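Local coordinates for disease resistance protein RRS1 (Arabidopsis thaliana, PDB 4C6S) that acts in plant immunity as a transcription factor and disease resistance protein, pairing with RPS4 to recognise bacterial effectors, and is represented here by its TIR domain, at residues 12-17 with 37-42; 58-63 with 89-94. All coordinates share one frame; numbering follows the deposited sequence.

Interaction 1: residues 12-17 with 37-42; sequences CVEEVR and VVDVDI
Asp-41 OD2 takes the backbone N-H of Glu-14 in a nearly straight hydrogen bond, with N to OD2 2.8 Å and 173° at the hydrogen, just past the C-terminal ends of two neighbouring parallel strands of the TIR domain's flavodoxin-like fold. The donor meets OD2 on its anti side, 31° out of the carboxylate plane. With CG anti to its own carbonyl carbon (chi1 -74°), Asp-41 points this oxygen at the backbone N that begins the short, weakly bonded helix 14-17, while its OD1 makes a salt bridge with Lys-77. That lysine probably also offsets the crowding of acids, for Glu-15 OE1 lies 3.2 Å from Asp-41 OD2 with no hydrogen bond between them. At the end of the strand pairing, Cys-12 N gives to Val-38 O at 3.0 Å and Cys-12 O receives Val-40 N at 2.7 Å; Val-38 also pairs with Ile-10 through the backbone. On the side of the sheet where Cys-12 lies, Arg-17 and Val-37 approach from opposite directions: Val-37 CG1 sits 3.3 Å above the guanidinium plane, toward its rim, and also touches the aliphatic CD. Val-21 of helix 20-30 packs on Cys-12 and Val-37 there. Val-13 CG1 meets Val-40 CG2 at 3.9 Å, and Phe-78 of helix 74-82 covers both valines. The type I turn from Asp-39 to Ile-42 brings Asp-41 into position, and an Asx turn tightens it: Asp-41 N donates to Asp-39 OD1 over 2.8 Å, from above the carboxylate plane.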
ATOM      1  N   CYS A  12      -1.836   4.909 -13.885  1.00 22.82           N
ATOM      2  CA  CYS A  12      -2.713   5.145 -12.730  1.00 21.91           C
ATOM      3  C   CYS A  12      -3.041   6.612 -12.582  1.00 26.10           C
ATOM      4  O   CYS A  12      -2.462   7.461 -13.267  1.00 28.13           O
ATOM      5  CB  CYS A  12      -2.055   4.640 -11.430  1.00 20.96           C
ATOM      6  SG  CYS A  12      -0.547   5.557 -10.954  1.00 26.27           S
ATOM      7  N   VAL A  13      -3.976   6.916 -11.681  1.00 24.14           N
ATOM      8  CA  VAL A  13      -4.258   8.306 -11.341  1.00 26.37           C
ATOM      9  C   VAL A  13      -3.338   8.734 -10.194  1.00 25.80           C
ATOM     10  O   VAL A  13      -2.754   7.893  -9.520  1.00 25.31           O
ATOM     11  CB  VAL A  13      -5.734   8.517 -10.973  1.00 28.70           C
ATOM     12  CG1 VAL A  13      -6.629   8.129 -12.143  1.00 30.88           C
ATOM     13  CG2 VAL A  13      -6.090   7.698  -9.747  1.00 28.21           C
ATOM     14  N   GLU A  14      -3.204  10.039  -9.976  1.00 28.25           N
ATOM     15  CA  GLU A  14      -2.200  10.527  -9.032  1.00 28.36           C
ATOM     16  C   GLU A  14      -2.477  10.084  -7.603  1.00 30.23           C
ATOM     17  O   GLU A  14      -1.543   9.848  -6.833  1.00 30.39           O
ATOM     18  CB  GLU A  14      -2.050  12.050  -9.123  1.00 31.87           C
ATOM     19  CG  GLU A  14      -3.271  12.822  -8.682  1.00 53.80           C
ATOM     20  CD  GLU A  14      -3.222  14.278  -9.109  1.00 67.88           C
ATOM     21  OE1 GLU A  14      -2.126  14.752  -9.482  1.00 74.98           O
ATOM     22  OE2 GLU A  14      -4.283  14.940  -9.076  1.00 70.43           O
ATOM     23  N   GLU A  15      -3.758   9.924  -7.266  1.00 27.85           N
ATOM     24  CA  GLU A  15      -4.170   9.541  -5.910  1.00 33.07           C
ATOM     25  C   GLU A  15      -3.568   8.229  -5.394  1.00 30.68           C
ATOM     26  O   GLU A  15      -3.404   8.057  -4.186  1.00 29.81           O
ATOM     27  CB  GLU A  15      -5.704   9.479  -5.799  1.00 36.84           C
ATOM     28  CG  GLU A  15      -6.442  10.741  -6.241  1.00 53.62           C
ATOM     29  CD  GLU A  15      -6.742  10.783  -7.742  1.00 62.64           C
ATOM     30  OE1 GLU A  15      -5.823  11.087  -8.529  1.00 56.36           O
ATOM     31  OE2 GLU A  15      -7.904  10.524  -8.135  1.00 73.42           O
ATOM     32  N   VAL A  16      -3.249   7.297  -6.289  1.00 23.39           N
ATOM     33  CA  VAL A  16      -2.665   6.034  -5.845  1.00 24.50           C
ATOM     34  C   VAL A  16      -1.226   5.836  -6.297  1.00 25.30           C
ATOM     35  O   VAL A  16      -0.623   4.797  -6.014  1.00 21.38           O
ATOM     36  CB  VAL A  16      -3.517   4.844  -6.305  1.00 25.60           C
ATOM     37  CG1 VAL A  16      -4.907   4.932  -5.691  1.00 26.85           C
ATOM     38  CG2 VAL A  16      -3.603   4.825  -7.834  1.00 24.04           C
ATOM     39  N   ARG A  17      -0.664   6.833  -6.975  1.00 21.67           N
ATOM     40  CA  ARG A  17       0.714   6.756  -7.455  1.00 22.18           C
ATOM     41  C   ARG A  17       1.733   6.419  -6.350  1.00 24.87           C
ATOM     42  O   ARG A  17       2.637   5.601  -6.550  1.00 24.19           O
ATOM     43  CB  ARG A  17       1.084   8.082  -8.121  1.00 24.59           C
ATOM     44  CG  ARG A  17       2.544   8.220  -8.473  1.00 30.84           C
ATOM     45  CD  ARG A  17       2.950   7.231  -9.539  1.00 37.94           C
ATOM     46  NE  ARG A  17       4.394   7.236  -9.785  1.00 48.08           N
ATOM     47  CZ  ARG A  17       5.256   6.404  -9.198  1.00 44.98           C
ATOM     48  NH1 ARG A  17       4.825   5.484  -8.331  1.00 36.35           N
ATOM     49  NH2 ARG A  17       6.548   6.484  -9.482  1.00 44.07           N
ATOM     50  N   VAL A  37       6.147   3.699 -14.241  1.00 27.45           N
ATOM     51  CA  VAL A  37       4.801   4.123 -13.866  1.00 24.43           C
ATOM     52  C   VAL A  37       4.470   5.402 -14.619  1.00 24.80           C
ATOM     53  O   VAL A  37       5.296   6.317 -14.696  1.00 27.62           O
ATOM     54  CB  VAL A  37       4.673   4.362 -12.341  1.00 27.99           C
ATOM     55  CG1 VAL A  37       3.304   4.904 -12.014  1.00 25.97           C
ATOM     56  CG2 VAL A  37       4.888   3.067 -11.573  1.00 27.52           C
ATOM     57  N   VAL A  38       3.269   5.444 -15.190  1.00 25.93           N
ATOM     58  CA  VAL A  38       2.772   6.648 -15.846  1.00 32.21           C
ATOM     59  C   VAL A  38       1.519   7.141 -15.138  1.00 28.49           C
ATOM     60  O   VAL A  38       0.538   6.406 -14.998  1.00 25.55           O
ATOM     61  CB  VAL A  38       2.459   6.395 -17.325  1.00 36.47           C
ATOM     62  CG1 VAL A  38       1.767   7.610 -17.940  1.00 40.59           C
ATOM     63  CG2 VAL A  38       3.730   6.079 -18.073  1.00 36.09           C
ATOM     64  N   ASP A  39       1.571   8.390 -14.683  1.00 31.89           N
ATOM     65  CA  ASP A  39       0.455   9.049 -14.009  1.00 35.79           C
ATOM     66  C   ASP A  39      -0.418   9.665 -15.097  1.00 33.67           C
ATOM     67  O   ASP A  39       0.029  10.562 -15.802  1.00 36.02           O
ATOM     68  CB  ASP A  39       1.034  10.134 -13.074  1.00 40.11           C
ATOM     69  CG  ASP A  39      -0.029  10.951 -12.340  1.00 45.64           C
ATOM     70  OD1 ASP A  39      -1.224  10.881 -12.692  1.00 41.61           O
ATOM     71  OD2 ASP A  39       0.352  11.702 -11.413  1.00 44.59           O
ATOM     72  N   VAL A  40      -1.664   9.205 -15.234  1.00 24.37           N
ATOM     73  CA  VAL A  40      -2.514   9.659 -16.338  1.00 29.37           C
ATOM     74  C   VAL A  40      -3.063  11.065 -16.098  1.00 33.77           C
ATOM     75  O   VAL A  40      -3.716  11.633 -16.972  1.00 35.39           O
ATOM     76  CB  VAL A  40      -3.702   8.690 -16.620  1.00 29.93           C
ATOM     77  CG1 VAL A  40      -3.192   7.302 -16.984  1.00 29.05           C
ATOM     78  CG2 VAL A  40      -4.627   8.614 -15.411  1.00 29.47           C
ATOM     79  N   ASP A  41      -2.801  11.618 -14.916  1.00 33.39           N
ATOM     80  CA  ASP A  41      -3.323  12.935 -14.557  1.00 40.02           C
ATOM     81  C   ASP A  41      -2.401  14.073 -14.984  1.00 51.63           C
ATOM     82  O   ASP A  41      -2.695  15.242 -14.736  1.00 54.95           O
ATOM     83  CB  ASP A  41      -3.574  13.028 -13.051  1.00 42.03           C
ATOM     84  CG  ASP A  41      -4.801  12.261 -12.617  1.00 41.96           C
ATOM     85  OD1 ASP A  41      -5.766  12.202 -13.405  1.00 42.11           O
ATOM     86  OD2 ASP A  41      -4.802  11.729 -11.491  1.00 40.62           O
ATOM     87  N   ILE A  42      -1.278  13.743 -15.610  1.00 55.63           N
ATOM     88  CA  ILE A  42      -0.349  14.786 -16.032  1.00 62.41           C
ATOM     89  C   ILE A  42      -0.846  15.505 -17.290  1.00 68.66           C
ATOM     90  O   ILE A  42      -1.744  15.013 -17.976  1.00 63.83           O
ATOM     91  CB  ILE A  42       1.113  14.268 -16.171  1.00 53.51           C
ATOM     92  CG1 ILE A  42       1.193  12.967 -16.961  1.00 51.31           C
ATOM     93  CG2 ILE A  42       1.697  13.972 -14.803  1.00 53.90           C
ATOM     94  CD1 ILE A  42       0.868  13.071 -18.400  1.00 57.94           C
TER

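Interaction 2: residues 58-63 with 89-94; sequences GVSVMV and KDQAVV
Ser-60 N gives its hydrogen to Ala-92 O, with N and O 2.7 Å apart and 175° at the hydrogen. The carbonyl of Ser-60, turned to the same neighbour strand, takes Val-94 N on its O at 2.8 Å. Bonds from Ala-92 N to Gly-58 O and from Met-62 N to Val-94 O extend the pairing, and CA-H groups add weaker contacts, such as Val-61 CA to Val-94 O at 3.2 Å. Ser-60 and Gln-91 also share a water: Ser-60 OG donates to it over 2.8 Å, and it donates in turn to Gln-91 OE1. An extended chain with CG anti to the backbone N (chi1 168°) carries Gln-91 OE1 to 3.5 Å from Ser-60 CB. NE2 of the same amide donates to Ile-54 O and Ala-57 O, which fixes the orientation of the amide. The segments carry parts of strands 59-65 and 92-98, the parallel pair of a beta-alpha-beta unit in the TIR domain that helix 74-82 connects, and their short axes run 20° apart. Ser-60, Met-62 and Val-93 face that helix; Met-62 SD comes 4.2 Å from Val-93 CG1, and Phe-78 and Trp-74 pack on Met-62. Val-59, Val-61, Ala-92 and Val-94 occupy the other face, where helix 128-143 contributes His-143 against Val-59 and Ala-92. There Val-94 CG2 reaches across to Val-59 CG1 at 4.2 Å, and Val-94 CB lies 4.3 Å from Val-61 CG2.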
ATOM      1  N   GLY A  58       5.817  -4.471 -22.869  1.00 38.07           N
ATOM      2  CA  GLY A  58       5.290  -5.779 -23.220  1.00 37.62           C
ATOM      3  C   GLY A  58       3.955  -6.022 -22.537  1.00 34.71           C
ATOM      4  O   GLY A  58       3.091  -6.725 -23.054  1.00 34.75           O
ATOM      5  N   VAL A  59       3.787  -5.440 -21.360  1.00 29.35           N
ATOM      6  CA  VAL A  59       2.531  -5.556 -20.635  1.00 26.69           C
ATOM      7  C   VAL A  59       2.118  -4.193 -20.136  1.00 29.38           C
ATOM      8  O   VAL A  59       2.925  -3.457 -19.558  1.00 26.28           O
ATOM      9  CB  VAL A  59       2.649  -6.515 -19.437  1.00 26.27           C
ATOM     10  CG1 VAL A  59       1.322  -6.571 -18.676  1.00 28.97           C
ATOM     11  CG2 VAL A  59       3.081  -7.902 -19.904  1.00 33.03           C
ATOM     12  N   SER A  60       0.856  -3.853 -20.357  1.00 26.08           N
ATOM     13  CA  SER A  60       0.304  -2.601 -19.866  1.00 25.19           C
ATOM     14  C   SER A  60      -0.663  -2.915 -18.737  1.00 25.67           C
ATOM     15  O   SER A  60      -1.689  -3.562 -18.952  1.00 27.72           O
ATOM     16  CB  SER A  60      -0.407  -1.872 -21.013  1.00 29.14           C
ATOM     17  OG  SER A  60      -1.000  -0.665 -20.578  1.00 29.58           O
ATOM     18  N   VAL A  61      -0.323  -2.494 -17.521  1.00 21.21           N
ATOM     19  CA  VAL A  61      -1.205  -2.712 -16.374  1.00 19.39           C
ATOM     20  C   VAL A  61      -1.910  -1.400 -16.063  1.00 22.80           C
ATOM     21  O   VAL A  61      -1.270  -0.445 -15.610  1.00 23.11           O
ATOM     22  CB  VAL A  61      -0.418  -3.135 -15.141  1.00 18.83           C
ATOM     23  CG1 VAL A  61      -1.360  -3.270 -13.931  1.00 21.42           C
ATOM     24  CG2 VAL A  61       0.320  -4.436 -15.396  1.00 23.82           C
ATOM     25  N   MET A  62      -3.218  -1.340 -16.316  1.00 21.83           N
ATOM     26  CA  MET A  62      -3.989  -0.130 -16.055  1.00 20.05           C
ATOM     27  C   MET A  62      -4.619  -0.240 -14.681  1.00 23.68           C
ATOM     28  O   MET A  62      -5.468  -1.102 -14.459  1.00 22.52           O
ATOM     29  CB  MET A  62      -5.085   0.042 -17.105  1.00 22.11           C
ATOM     30  CG  MET A  62      -4.511   0.224 -18.511  1.00 29.79           C
ATOM     31  SD  MET A  62      -5.738   0.515 -19.805  1.00 34.40           S
ATOM     32  CE  MET A  62      -6.627   1.857 -19.108  1.00 47.77           C
ATOM     33  N   VAL A  63      -4.173   0.596 -13.749  1.00 19.11           N
ATOM     34  CA  VAL A  63      -4.769   0.620 -12.418  1.00 19.09           C
ATOM     35  C   VAL A  63      -5.826   1.692 -12.423  1.00 21.19           C
ATOM     36  O   VAL A  63      -5.532   2.882 -12.585  1.00 23.08           O
ATOM     37  CB  VAL A  63      -3.734   0.912 -11.338  1.00 19.75           C
ATOM     38  CG1 VAL A  63      -4.431   1.036  -9.987  1.00 20.57           C
ATOM     39  CG2 VAL A  63      -2.696  -0.201 -11.314  1.00 19.18           C
ATOM     40  N   LYS A  89       0.902  -5.008 -30.870  1.00 90.42           N
ATOM     41  CA  LYS A  89      -0.112  -6.038 -30.618  1.00 93.86           C
ATOM     42  C   LYS A  89       0.510  -7.312 -30.013  1.00 90.65           C
ATOM     43  O   LYS A  89      -0.145  -8.349 -29.880  1.00 91.80           O
ATOM     44  CB  LYS A  89      -0.953  -6.318 -31.873  1.00102.78           C
ATOM     45  CG  LYS A  89      -2.232  -7.138 -31.637  1.00103.75           C
ATOM     46  CD  LYS A  89      -3.107  -6.602 -30.500  1.00 98.78           C
ATOM     47  CE  LYS A  89      -4.129  -7.659 -30.074  1.00 97.08           C
ATOM     48  NZ  LYS A  89      -5.376  -7.090 -29.492  1.00 93.73           N
ATOM     49  N   ASP A  90       1.783  -7.220 -29.639  1.00 83.92           N
ATOM     50  CA  ASP A  90       2.397  -8.202 -28.751  1.00 72.15           C
ATOM     51  C   ASP A  90       2.153  -7.785 -27.301  1.00 62.36           C
ATOM     52  O   ASP A  90       2.471  -8.520 -26.361  1.00 58.60           O
ATOM     53  CB  ASP A  90       3.900  -8.291 -28.999  1.00 71.73           C
ATOM     54  CG  ASP A  90       4.258  -9.265 -30.101  1.00 75.97           C
ATOM     55  OD1 ASP A  90       3.670 -10.368 -30.145  1.00 77.20           O
ATOM     56  OD2 ASP A  90       5.137  -8.923 -30.916  1.00 78.79           O
ATOM     57  N   GLN A  91       1.597  -6.595 -27.119  1.00 52.85           N
ATOM     58  CA  GLN A  91       1.399  -6.068 -25.777  1.00 41.41           C
ATOM     59  C   GLN A  91       0.107  -6.561 -25.164  1.00 43.51           C
ATOM     60  O   GLN A  91      -0.965  -6.414 -25.751  1.00 50.99           O
ATOM     61  CB  GLN A  91       1.409  -4.539 -25.780  1.00 42.36           C
ATOM     62  CG  GLN A  91       0.932  -3.922 -24.480  1.00 34.07           C
ATOM     63  CD  GLN A  91       0.847  -2.412 -24.551  1.00 38.59           C
ATOM     64  OE1 GLN A  91      -0.240  -1.834 -24.530  1.00 39.08           O
ATOM     65  NE2 GLN A  91       1.997  -1.765 -24.629  1.00 40.29           N
ATOM     66  N   ALA A  92       0.214  -7.138 -23.973  1.00 36.34           N
ATOM     67  CA  ALA A  92      -0.961  -7.547 -23.212  1.00 33.32           C
ATOM     68  C   ALA A  92      -1.438  -6.413 -22.326  1.00 33.08           C
ATOM     69  O   ALA A  92      -0.639  -5.602 -21.856  1.00 32.32           O
ATOM     70  CB  ALA A  92      -0.641  -8.746 -22.360  1.00 38.99           C
ATOM     71  N   VAL A  93      -2.739  -6.384 -22.062  1.00 30.53           N
ATOM     72  CA  VAL A  93      -3.309  -5.390 -21.174  1.00 25.87           C
ATOM     73  C   VAL A  93      -3.950  -6.064 -19.957  1.00 27.30           C
ATOM     74  O   VAL A  93      -4.780  -6.965 -20.088  1.00 30.35           O
ATOM     75  CB  VAL A  93      -4.339  -4.498 -21.900  1.00 27.55           C
ATOM     76  CG1 VAL A  93      -4.919  -3.477 -20.931  1.00 26.91           C
ATOM     77  CG2 VAL A  93      -3.689  -3.805 -23.096  1.00 29.98           C
ATOM     78  N   VAL A  94      -3.536  -5.651 -18.767  1.00 24.32           N
ATOM     79  CA  VAL A  94      -4.129  -6.183 -17.546  1.00 22.33           C
ATOM     80  C   VAL A  94      -4.782  -5.018 -16.815  1.00 23.44           C
ATOM     81  O   VAL A  94      -4.181  -3.945 -16.704  1.00 25.05           O
ATOM     82  CB  VAL A  94      -3.058  -6.834 -16.654  1.00 26.21           C
ATOM     83  CG1 VAL A  94      -3.679  -7.337 -15.350  1.00 27.87           C
ATOM     84  CG2 VAL A  94      -2.384  -7.978 -17.407  1.00 29.72           C
TER
HETATM   85  O   HOH W   1      -1.694   0.066 -23.168  1.00 43.27           O

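In the fold
From the N terminus the chain runs through strand 8-12 into helices 14-17 and 20-30, and returns with strand 35-39 to close the first loop in interaction 1, at one edge of the sheet. It then passes helices 44-48 and 51-56 before strand 59-65, crosses helix 74-82, and closes a second loop with strand 92-98 in interaction 2. The loops follow one another and neither nest nor cross. Strand 8-12 stands between strands 35-39 and 59-65, so both contacts lie in one five-stranded parallel sheet, centres about 16 Å apart. Cys-12 CB lies 4.1 Å from Val-63 O, and helix 74-82 packs on side chains of both interactions, among them Val-13 and Met-62.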